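Local coordinates for Blr6230 protein (Bradyrhizobium diazoefficiens USDA 110, PDB 5NJW), which probably hydrolyses beta-lactam antibiotics as a zinc-dependent metallo-beta-lactamase of the B3 subclass, at residues His101-His106 with Pro175-Gly180; Arg195-Phe200 with Val237-His242; Val50-Ile55 with Asp70-Gln75; Pro179-Trp184 with Phe199-Thr204. All blocks are in the same frame, centred on the assembly; numbering follows the deposited sequence. Where two conformers were deposited one is given.

Contact 1. Residues His101-His106 with Pro175-Gly180. With ZN (zinc ion), chain C; ZN (zinc ion), chain E; BO3 (boric acid), chain F; OH (hydroxide ion), chain K.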
# COMPACT_ATOMS: atom_id res chain seq x y z
N HIS A 101 -0.42 1.14 4.64
CA HIS A 101 -0.97 2.21 5.47
C HIS A 101 -2.45 1.97 5.75
O HIS A 101 -3.17 1.28 5.01
CB HIS A 101 -0.76 3.59 4.82
CG HIS A 101 -1.66 3.87 3.65
ND1 HIS A 101 -1.31 3.65 2.34
CD2 HIS A 101 -2.88 4.44 3.61
CE1 HIS A 101 -2.29 4.05 1.54
NE2 HIS A 101 -3.27 4.50 2.29
N ALA A 102 -2.91 2.55 6.85
CA ALA A 102 -4.16 2.18 7.46
C ALA A 102 -5.32 3.06 7.03
O ALA A 102 -5.90 3.79 7.84
CB ALA A 102 -3.98 2.21 8.99
N HIS A 103 -5.68 2.99 5.75
CA HIS A 103 -6.95 3.53 5.21
C HIS A 103 -7.83 2.42 4.70
O HIS A 103 -7.31 1.37 4.26
CB HIS A 103 -6.68 4.51 4.07
CG HIS A 103 -6.01 5.77 4.49
ND1 HIS A 103 -5.31 6.56 3.60
CD2 HIS A 103 -5.99 6.43 5.67
CE1 HIS A 103 -4.88 7.64 4.22
NE2 HIS A 103 -5.25 7.57 5.48
N LEU A 104 -9.15 2.64 4.72
CA LEU A 104 -10.12 1.59 4.43
C LEU A 104 -9.96 0.91 3.08
O LEU A 104 -10.37 -0.23 2.95
CB LEU A 104 -11.56 2.09 4.56
CG LEU A 104 -12.17 2.87 3.41
CD1 LEU A 104 -13.70 2.91 3.59
CD2 LEU A 104 -11.55 4.26 3.33
N ASP A 105 -9.43 1.61 2.08
CA ASP A 105 -9.25 1.00 0.78
C ASP A 105 -8.09 -0.02 0.75
O ASP A 105 -7.92 -0.72 -0.24
CB ASP A 105 -9.10 2.06 -0.33
CG ASP A 105 -8.01 3.10 -0.08
OD1 ASP A 105 -7.82 3.59 1.06
OD2 ASP A 105 -7.34 3.47 -1.10
N HIS A 106 -7.30 -0.11 1.83
CA HIS A 106 -6.22 -1.09 1.97
C HIS A 106 -6.43 -2.03 3.14
O HIS A 106 -5.81 -3.09 3.19
CB HIS A 106 -4.89 -0.40 2.07
CG HIS A 106 -4.72 0.59 0.99
ND1 HIS A 106 -4.58 0.23 -0.33
CD2 HIS A 106 -4.77 1.94 1.00
CE1 HIS A 106 -4.58 1.32 -1.08
NE2 HIS A 106 -4.67 2.38 -0.29
N PRO A 175 6.29 8.06 6.48
CA PRO A 175 5.04 8.71 6.87
C PRO A 175 4.66 9.91 6.01
O PRO A 175 5.45 10.44 5.24
CB PRO A 175 5.32 9.13 8.32
CG PRO A 175 6.79 9.40 8.31
CD PRO A 175 7.34 8.26 7.50
N GLY A 176 3.41 10.31 6.15
CA GLY A 176 2.85 11.46 5.43
C GLY A 176 1.42 11.15 5.04
O GLY A 176 0.47 11.67 5.62
N HIS A 177 1.27 10.23 4.09
CA HIS A 177 -0.07 9.83 3.67
C HIS A 177 -0.84 9.25 4.86
O HIS A 177 -2.06 9.42 4.95
CB HIS A 177 0.06 8.88 2.49
CG HIS A 177 -1.25 8.46 1.94
ND1 HIS A 177 -1.99 9.21 1.05
CD2 HIS A 177 -1.99 7.37 2.20
CE1 HIS A 177 -3.10 8.56 0.74
NE2 HIS A 177 -3.15 7.46 1.46
N SER A 178 -0.14 8.57 5.76
CA SER A 178 -0.68 8.21 7.08
C SER A 178 0.49 8.31 8.06
O SER A 178 1.66 8.30 7.63
CB SER A 178 -1.27 6.79 7.12
OG SER A 178 -0.21 5.81 7.15
N PRO A 179 0.20 8.42 9.37
CA PRO A 179 1.33 8.62 10.28
C PRO A 179 2.25 7.41 10.38
O PRO A 179 3.44 7.58 10.66
CB PRO A 179 0.66 8.95 11.64
CG PRO A 179 -0.74 8.48 11.52
CD PRO A 179 -1.11 8.52 10.06
N GLY A 180 1.71 6.22 10.15
CA GLY A 180 2.49 4.99 10.24
C GLY A 180 2.79 4.32 8.91
O GLY A 180 3.09 3.14 8.88
ZN ZN C . -4.58 5.98 1.71
ZN ZN E . -5.36 4.18 -1.06
B BO3 F . -3.82 6.61 -1.89
O1 BO3 F . -3.65 5.31 -1.09
O2 BO3 F . -5.23 7.08 -2.29
O3 BO3 F . -2.59 7.38 -2.38
O OH K . -5.84 5.42 0.47
O HOH W 1 -4.10 9.78 6.72

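Contact 2. Residues Arg195-Phe200 with Val237-His242. With ZN (zinc ion), chain E; BO3 (boric acid), chain F.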
# COMPACT_ATOMS: atom_id res chain seq x y z
N ARG A 195 17.17 -8.45 -7.60
CA ARG A 195 16.52 -7.15 -7.80
C ARG A 195 15.80 -6.77 -6.52
O ARG A 195 15.21 -7.61 -5.82
CB ARG A 195 15.53 -7.21 -8.95
CG ARG A 195 16.20 -7.47 -10.31
CD ARG A 195 16.99 -6.26 -10.75
NE ARG A 195 17.51 -6.39 -12.11
CZ ARG A 195 17.99 -5.38 -12.83
NH1 ARG A 195 18.06 -4.15 -12.32
NH2 ARG A 195 18.44 -5.62 -14.07
N GLU A 196 15.90 -5.49 -6.17
CA GLU A 196 15.29 -4.96 -4.95
C GLU A 196 13.93 -4.34 -5.26
O GLU A 196 13.77 -3.50 -6.16
CB GLU A 196 16.23 -3.94 -4.28
CG GLU A 196 17.69 -4.43 -4.11
CD GLU A 196 17.86 -5.87 -3.62
OE1 GLU A 196 17.13 -6.25 -2.70
OE2 GLU A 196 18.75 -6.62 -4.13
N VAL A 197 12.93 -4.82 -4.53
CA VAL A 197 11.51 -4.40 -4.70
C VAL A 197 11.12 -3.50 -3.54
O VAL A 197 11.45 -3.80 -2.40
CB VAL A 197 10.57 -5.61 -4.74
CG1 VAL A 197 9.11 -5.20 -4.88
CG2 VAL A 197 10.99 -6.59 -5.82
N LEU A 198 10.41 -2.42 -3.84
CA LEU A 198 9.77 -1.63 -2.75
C LEU A 198 8.27 -1.61 -2.97
O LEU A 198 7.79 -1.11 -3.98
CB LEU A 198 10.30 -0.19 -2.70
CG LEU A 198 9.85 0.56 -1.44
CD1 LEU A 198 10.61 0.07 -0.24
CD2 LEU A 198 10.08 2.04 -1.63
N PHE A 199 7.54 -2.09 -1.96
CA PHE A 199 6.10 -1.84 -1.86
C PHE A 199 5.97 -0.46 -1.20
O PHE A 199 6.00 -0.34 0.03
CB PHE A 199 5.42 -2.91 -1.02
CG PHE A 199 5.54 -4.31 -1.57
CD1 PHE A 199 6.60 -5.15 -1.22
CD2 PHE A 199 4.53 -4.83 -2.38
CE1 PHE A 199 6.68 -6.44 -1.71
CE2 PHE A 199 4.61 -6.12 -2.87
CZ PHE A 199 5.66 -6.93 -2.51
N PHE A 200 5.94 0.57 -2.02
CA PHE A 200 5.88 1.96 -1.54
C PHE A 200 4.50 2.18 -0.92
O PHE A 200 3.50 1.65 -1.42
CB PHE A 200 6.14 2.92 -2.72
CG PHE A 200 6.09 4.35 -2.34
CD1 PHE A 200 6.96 4.87 -1.37
CD2 PHE A 200 5.16 5.21 -2.93
CE1 PHE A 200 6.89 6.21 -1.04
CE2 PHE A 200 5.08 6.53 -2.57
CZ PHE A 200 5.94 7.04 -1.64
N VAL A 237 12.39 -2.31 -8.59
CA VAL A 237 10.98 -2.56 -8.94
C VAL A 237 10.12 -1.76 -7.97
O VAL A 237 10.08 -2.07 -6.78
CB VAL A 237 10.65 -4.05 -8.80
CG1 VAL A 237 9.17 -4.34 -9.02
CG2 VAL A 237 11.50 -4.91 -9.73
N LEU A 238 9.44 -0.75 -8.49
CA LEU A 238 8.50 0.05 -7.69
C LEU A 238 7.12 -0.59 -7.75
O LEU A 238 6.57 -0.78 -8.84
CB LEU A 238 8.40 1.47 -8.26
CG LEU A 238 7.39 2.35 -7.52
CD1 LEU A 238 7.78 2.54 -6.07
CD2 LEU A 238 7.31 3.72 -8.22
N LEU A 239 6.57 -0.91 -6.57
CA LEU A 239 5.19 -1.31 -6.42
C LEU A 239 4.51 -0.32 -5.48
O LEU A 239 5.14 0.52 -4.86
CB LEU A 239 5.10 -2.74 -5.89
CG LEU A 239 5.79 -3.78 -6.78
CD1 LEU A 239 5.71 -5.15 -6.14
CD2 LEU A 239 5.21 -3.80 -8.17
N GLY A 240 3.20 -0.44 -5.34
CA GLY A 240 2.46 0.47 -4.47
C GLY A 240 1.06 -0.00 -4.27
O GLY A 240 0.64 -1.01 -4.84
N PRO A 241 0.28 0.73 -3.45
CA PRO A 241 -1.04 0.23 -3.04
C PRO A 241 -2.16 0.52 -4.03
O PRO A 241 -3.28 0.07 -3.80
CB PRO A 241 -1.30 0.93 -1.71
CG PRO A 241 -0.32 1.96 -1.57
CD PRO A 241 0.70 1.88 -2.65
N HIS A 242 -1.86 1.29 -5.07
CA HIS A 242 -2.75 1.48 -6.20
C HIS A 242 -1.92 1.24 -7.45
O HIS A 242 -0.76 1.65 -7.50
CB HIS A 242 -3.33 2.91 -6.19
CG HIS A 242 -4.24 3.19 -5.04
ND1 HIS A 242 -5.55 2.77 -5.00
CD2 HIS A 242 -4.00 3.81 -3.86
CE1 HIS A 242 -6.09 3.12 -3.84
NE2 HIS A 242 -5.17 3.75 -3.14
ZN ZN E . -5.36 4.18 -1.06
B BO3 F . -3.82 6.61 -1.89
O1 BO3 F . -3.65 5.31 -1.09
O2 BO3 F . -5.23 7.08 -2.29
O3 BO3 F . -2.59 7.38 -2.38

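Contact 3. Residues Val50-Ile55 with Asp70-Gln75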
# COMPACT_ATOMS: atom_id res chain seq x y z
N VAL A 50 -2.90 -9.69 -6.87
CA VAL A 50 -4.24 -10.22 -6.65
C VAL A 50 -5.26 -9.13 -6.36
O VAL A 50 -6.31 -9.40 -5.77
CB VAL A 50 -4.24 -11.28 -5.53
CG1 VAL A 50 -3.41 -12.49 -5.91
CG2 VAL A 50 -3.73 -10.74 -4.20
N GLY A 51 -4.94 -7.89 -6.73
CA GLY A 51 -5.82 -6.75 -6.46
C GLY A 51 -6.90 -6.56 -7.50
O GLY A 51 -7.24 -7.46 -8.30
N THR A 52 -7.47 -5.37 -7.47
CA THR A 52 -8.55 -4.97 -8.38
C THR A 52 -7.96 -4.09 -9.47
O THR A 52 -6.76 -3.88 -9.54
CB THR A 52 -9.66 -4.21 -7.62
OG1 THR A 52 -9.21 -2.89 -7.30
CG2 THR A 52 -10.03 -4.92 -6.35
N ASP A 53 -8.81 -3.54 -10.35
CA ASP A 53 -8.31 -2.62 -11.36
C ASP A 53 -7.81 -1.30 -10.76
O ASP A 53 -7.13 -0.57 -11.44
CB ASP A 53 -9.39 -2.35 -12.44
CG ASP A 53 -8.83 -1.66 -13.67
OD1 ASP A 53 -7.80 -2.08 -14.23
OD2 ASP A 53 -9.41 -0.63 -14.08
N GLY A 54 -8.21 -1.00 -9.51
CA GLY A 54 -7.85 0.26 -8.87
C GLY A 54 -7.13 0.21 -7.54
O GLY A 54 -6.65 1.25 -7.08
N ILE A 55 -7.06 -0.95 -6.88
CA ILE A 55 -6.37 -1.14 -5.59
C ILE A 55 -5.46 -2.35 -5.75
O ILE A 55 -5.90 -3.43 -6.14
CB ILE A 55 -7.36 -1.36 -4.43
CG1 ILE A 55 -8.23 -0.10 -4.20
CG2 ILE A 55 -6.59 -1.74 -3.17
CD1 ILE A 55 -9.43 -0.36 -3.31
N ASP A 70 -1.55 -6.10 2.11
CA ASP A 70 -2.78 -5.27 2.06
C ASP A 70 -4.02 -6.09 1.68
O ASP A 70 -3.96 -7.30 1.40
CB ASP A 70 -2.58 -4.05 1.15
CG ASP A 70 -1.66 -3.01 1.73
OD1 ASP A 70 -1.60 -2.82 2.97
OD2 ASP A 70 -0.97 -2.32 0.95
N THR A 71 -5.17 -5.40 1.75
CA THR A 71 -6.45 -5.87 1.21
C THR A 71 -7.07 -4.73 0.41
O THR A 71 -6.35 -3.86 -0.06
CB THR A 71 -7.38 -6.44 2.31
OG1 THR A 71 -7.62 -5.46 3.31
CG2 THR A 71 -6.77 -7.71 2.94
N ALA A 72 -8.38 -4.77 0.17
CA ALA A 72 -9.01 -3.73 -0.61
C ALA A 72 -10.18 -3.14 0.19
O ALA A 72 -10.19 -3.17 1.41
CB ALA A 72 -9.41 -4.27 -1.98
N MET A 73 -11.17 -2.55 -0.50
CA MET A 73 -12.31 -1.97 0.21
C MET A 73 -13.04 -3.05 1.02
O MET A 73 -12.98 -4.24 0.66
CB MET A 73 -13.30 -1.34 -0.77
CG MET A 73 -12.80 -0.08 -1.45
SD MET A 73 -12.70 1.32 -0.32
CE MET A 73 -14.45 1.74 -0.14
N PRO A 74 -13.72 -2.66 2.11
CA PRO A 74 -14.44 -3.64 2.92
C PRO A 74 -15.39 -4.57 2.14
O PRO A 74 -15.52 -5.73 2.46
CB PRO A 74 -15.20 -2.74 3.92
CG PRO A 74 -14.30 -1.58 4.12
CD PRO A 74 -13.78 -1.32 2.72
N GLN A 75 -16.02 -4.05 1.09
CA GLN A 75 -16.99 -4.82 0.27
C GLN A 75 -16.32 -5.73 -0.77
O GLN A 75 -17.00 -6.49 -1.48
CB GLN A 75 -17.96 -3.88 -0.44
CG GLN A 75 -17.24 -2.87 -1.30
CD GLN A 75 -17.13 -1.49 -0.62
OE1 GLN A 75 -16.58 -1.32 0.51
NE2 GLN A 75 -17.65 -0.49 -1.31

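Contact 4. Residues Pro179-Trp184 with Phe199-Thr204. With BO3 (boric acid), chain F; EDO (1,2-ethanediol), chain H.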
# COMPACT_ATOMS: atom_id res chain seq x y z
N PRO A 179 0.20 8.42 9.37
CA PRO A 179 1.33 8.62 10.28
C PRO A 179 2.25 7.41 10.38
O PRO A 179 3.44 7.58 10.66
CB PRO A 179 0.66 8.95 11.64
CG PRO A 179 -0.74 8.48 11.52
CD PRO A 179 -1.11 8.52 10.06
N GLY A 180 1.71 6.22 10.15
CA GLY A 180 2.49 4.99 10.24
C GLY A 180 2.79 4.32 8.91
O GLY A 180 3.09 3.14 8.88
N CYS A 181 2.67 5.08 7.83
CA CYS A 181 2.84 4.56 6.46
C CYS A 181 4.21 3.89 6.35
O CYS A 181 5.23 4.53 6.67
CB CYS A 181 2.72 5.77 5.51
SG CYS A 181 2.17 5.57 3.81
N THR A 182 4.22 2.62 5.96
CA THR A 182 5.40 1.79 5.94
C THR A 182 5.61 1.22 4.55
O THR A 182 4.71 0.58 4.00
CB THR A 182 5.25 0.63 6.93
OG1 THR A 182 5.02 1.15 8.24
CG2 THR A 182 6.51 -0.23 6.96
N SER A 183 6.77 1.50 3.97
CA SER A 183 7.19 0.95 2.68
C SER A 183 8.03 -0.29 2.94
O SER A 183 8.93 -0.26 3.77
CB SER A 183 7.93 1.98 1.86
OG SER A 183 7.11 3.09 1.55
N TRP A 184 7.77 -1.37 2.21
CA TRP A 184 8.39 -2.68 2.50
C TRP A 184 9.35 -3.09 1.40
O TRP A 184 8.95 -3.10 0.23
CB TRP A 184 7.29 -3.71 2.65
CG TRP A 184 6.40 -3.53 3.82
CD1 TRP A 184 5.16 -2.97 3.84
CD2 TRP A 184 6.67 -3.97 5.15
NE1 TRP A 184 4.64 -3.03 5.12
CE2 TRP A 184 5.54 -3.65 5.94
CE3 TRP A 184 7.75 -4.63 5.75
CZ2 TRP A 184 5.47 -3.98 7.30
CZ3 TRP A 184 7.69 -4.95 7.09
CH2 TRP A 184 6.56 -4.61 7.85
N PHE A 199 7.54 -2.09 -1.96
CA PHE A 199 6.10 -1.84 -1.86
C PHE A 199 5.97 -0.46 -1.20
O PHE A 199 6.00 -0.34 0.03
CB PHE A 199 5.42 -2.91 -1.02
CG PHE A 199 5.54 -4.31 -1.57
CD1 PHE A 199 6.60 -5.15 -1.22
CD2 PHE A 199 4.53 -4.83 -2.38
CE1 PHE A 199 6.68 -6.44 -1.71
CE2 PHE A 199 4.61 -6.12 -2.87
CZ PHE A 199 5.66 -6.93 -2.51
N PHE A 200 5.94 0.57 -2.02
CA PHE A 200 5.88 1.96 -1.54
C PHE A 200 4.50 2.18 -0.92
O PHE A 200 3.50 1.65 -1.42
CB PHE A 200 6.14 2.92 -2.72
CG PHE A 200 6.09 4.35 -2.34
CD1 PHE A 200 6.96 4.87 -1.37
CD2 PHE A 200 5.16 5.21 -2.93
CE1 PHE A 200 6.89 6.21 -1.04
CE2 PHE A 200 5.08 6.53 -2.57
CZ PHE A 200 5.94 7.04 -1.64
N CYS A 201 4.42 2.90 0.18
CA CYS A 201 3.17 2.94 0.94
C CYS A 201 2.13 3.89 0.45
O CYS A 201 1.00 3.75 0.88
CB CYS A 201 3.46 3.22 2.40
SG CYS A 201 3.91 4.90 2.80
N SER A 202 2.51 4.85 -0.38
CA SER A 202 1.70 6.00 -0.89
C SER A 202 2.28 7.30 -0.38
O SER A 202 2.59 7.42 0.82
CB SER A 202 0.22 6.06 -0.48
OG SER A 202 -0.31 7.30 -0.94
N GLY A 203 2.36 8.28 -1.27
CA GLY A 203 2.77 9.63 -0.90
C GLY A 203 1.85 10.72 -1.46
O GLY A 203 2.25 11.88 -1.56
N THR A 204 0.59 10.38 -1.75
CA THR A 204 -0.40 11.34 -2.24
C THR A 204 -0.98 12.14 -1.06
O THR A 204 -1.02 11.68 0.07
CB THR A 204 -1.54 10.62 -2.97
OG1 THR A 204 -2.22 9.81 -2.01
CG2 THR A 204 -1.03 9.80 -4.14
B BO3 F . -3.82 6.61 -1.89
O1 BO3 F . -3.65 5.31 -1.09
O2 BO3 F . -5.23 7.08 -2.29
O3 BO3 F . -2.59 7.38 -2.38
C1 EDO H . 7.36 6.99 11.32
O1 EDO H . 5.99 6.61 11.41
C2 EDO H . 7.75 7.77 12.56
O2 EDO H . 7.88 9.17 12.33

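Contact 1. Residues His101-His106 with Pro175-Gly180
His101 and His103 meet His177 at a single zinc ion, the three-histidine site of the metallo-beta-lactamase fold, two of whose ligands come from the HXHXDH motif and the third from a later loop. Packing is tightest around the metal. NE2 of His177 lies 2.1 Å from this zinc ion, and His101 NE2 and His103 ND1 bind it as well, with a hydroxide ion in the fourth place. This convergence brings His101 NE2 and His177 NE2 to 3.1 Å, two nitrogens held close by their common metal and not by a hydrogen bond. The edge of the His177 ring stands over one face of His101 in a T-shaped pair, planes at 77°, with CD2 above the face, displaced toward its rim. Because CG of His177 lies anti to the backbone N (chi1 -177°), the imidazole extends from its loop as far as the metal. Outside the two segments, Cys201 O accepts from His101 ND1 and Thr204 O from His177 ND1, which fixes the rotation of both rings. Asp105 and His106, from the same motif, bind a second zinc ion that the hydroxide bridges to the first. The looser part of the contact lies on the far side of His103, where a water bridges the segments, accepting from His103 NE2 at 2.8 Å and donating to His177 O at 2.7 Å.

Contact 2. Residues Arg195-Phe200 with Val237-His242
Leu198 O accepts from Leu239 N at 2.9 Å, the shortest of four backbone hydrogen bonds that lock strand 193-199 to strand 237-239. On the next rung Leu198 N donates a hydrogen bond to Val237 O, so Leu198 uses both of its backbone polar groups on one neighbouring strand, bonding to the residues before and after Leu238, as expected in a parallel pair. The last bond, from Phe200 N to Leu239 O at 3.0 Å, comes where the pairing ends. On the face of the sheet that carries Val197 and Phe199, Leu239 CD1 is the hub, 3.6 Å from Val197 CG1 and also 3.6 Å from Phe199 CE2. The Leu239 and Phe199 side chains lie side by side and point the same way. On the face that carries Leu198 and Leu238, Leu238 CD1 reaches 3.7 Å from Phe200 CB, and helix 268-290 packs on both residues. The two strands form a beta-alpha-beta unit with helix 219-232. Beyond them the chain continues through Pro241, whose CD lies 3.1 Å from Phe200 O, to His242. There NE2 binds the zinc ion shared with Asp105 and His106, while ND1 is hydrogen-bonded to Gly54 O; gripped at both nitrogens, the ring is probably fixed in its rotation.

Contact 3. Residues Val50-Ile55 with Asp70-Gln75
Ile55 reaches across to Ala72 and Met73 with two different methyl groups, and these apolar touches make up most of the contact. Its CG2 lies 4.0 Å from Ala72 CB and 3.8 Å from Thr71 O. Its CD1 comes to 3.9 Å from Met73 CG, the two side chains crossing at about a right angle. With CG1 anti to the carbonyl carbon (chi1 -64°) and CG2 anti to the backbone N, the two branches of Ile55 are splayed over neighbouring residues. Met73 bends at chi2 and chi3, carrying its sulfur away toward Leu104 and Asp105. One shell out, Thr52 holds the turn that presents Ile55: its OG1 accepts from Ile55 N at 2.9 Å and from Gly54 N at 3.1 Å, an ST turn combined with an ST motif. The same hydroxyl is also hydrogen-bonded to Trp34 O. Thr52 N closes the loop by donating to Ile55 O. On the partner side, Thr71 OG1 is anchored to Gly109 N and His106 O. Here the two loops that follow strands 47-49 and 65-69 pack behind the zinc ligands Asp105, His106 and His242, consistent with the metal site of the metallo-beta-lactamase fold lying at strand ends.

Contact 4. Residues Pro179-Trp184 with Phe199-Thr204
The Phe199 ring receives Trp184 O at its edge, in plane, with CD1 3.4 Å from that oxygen, at the open end of the beta hairpin of strands 182-190 and 193-199. The indole of Trp184 has Thr182 CG2 over one face, near the rim, and its NE1 is hydrogen-bonded to Asn99 O. The Phe200 ring carries the backbone N of Ser202 above one face, while Ser183 OG approaches it obliquely, 3.4 Å from CD1. Within the hairpin Trp184 and Phe199 form an antiparallel hydrogen-bonded pair: Phe199 N donates to Trp184 O at 2.8 Å and Trp184 N to Phe199 O at 3.0 Å. Beyond this pair the strands part, and side chains take over the linkage. Ser183 OG accepts from Cys201 N at 3.0 Å, a bent bond of 139°, and is also hydrogen-bonded to Thr174 OG1, so one hydroxyl ties together three pieces of chain. Next comes the disulfide, Cys181 SG to Cys201 SG at 2.1 Å, whose torsion about the S-S bond is 111°. Cys201 SG sits between its own backbone N and carbonyl carbon (chi1 74°), which turns it across to its partner. The covalent link probably pins the loop 199-204 beside the metal site. There the boric acid molecule, bound to zinc through O1, also meets this loop: Thr204 OG1 comes to its O3 at a distance too short to be trusted, and Ser202 OG donates a hydrogen bond to that same O3 at 2.7 Å.

Overall arrangement
From the N terminus, contact 3 comes first: it closes a short loop containing strands 58-62 and 65-69, and ends before any other contact begins. Contact 1 then spans the long run from 101-106 to 175-180, tying the loop after strand 94-98 to the one leading into strand 182-190. The next loop, closed by contact 4 across a hairpin, starts on Pro179 and Gly180, where contact 1 ends. Contact 2 in turn overlaps contact 4 at Phe199 and Phe200 and closes a loop that holds helix 219-232 and ends on strand 237-239. The loops of contacts 1, 4 and 2 overlap in succession, while that of contact 3 stands apart; none encloses another. Contacts 1 and 2 share a zinc ion, joining the two halves of the fold.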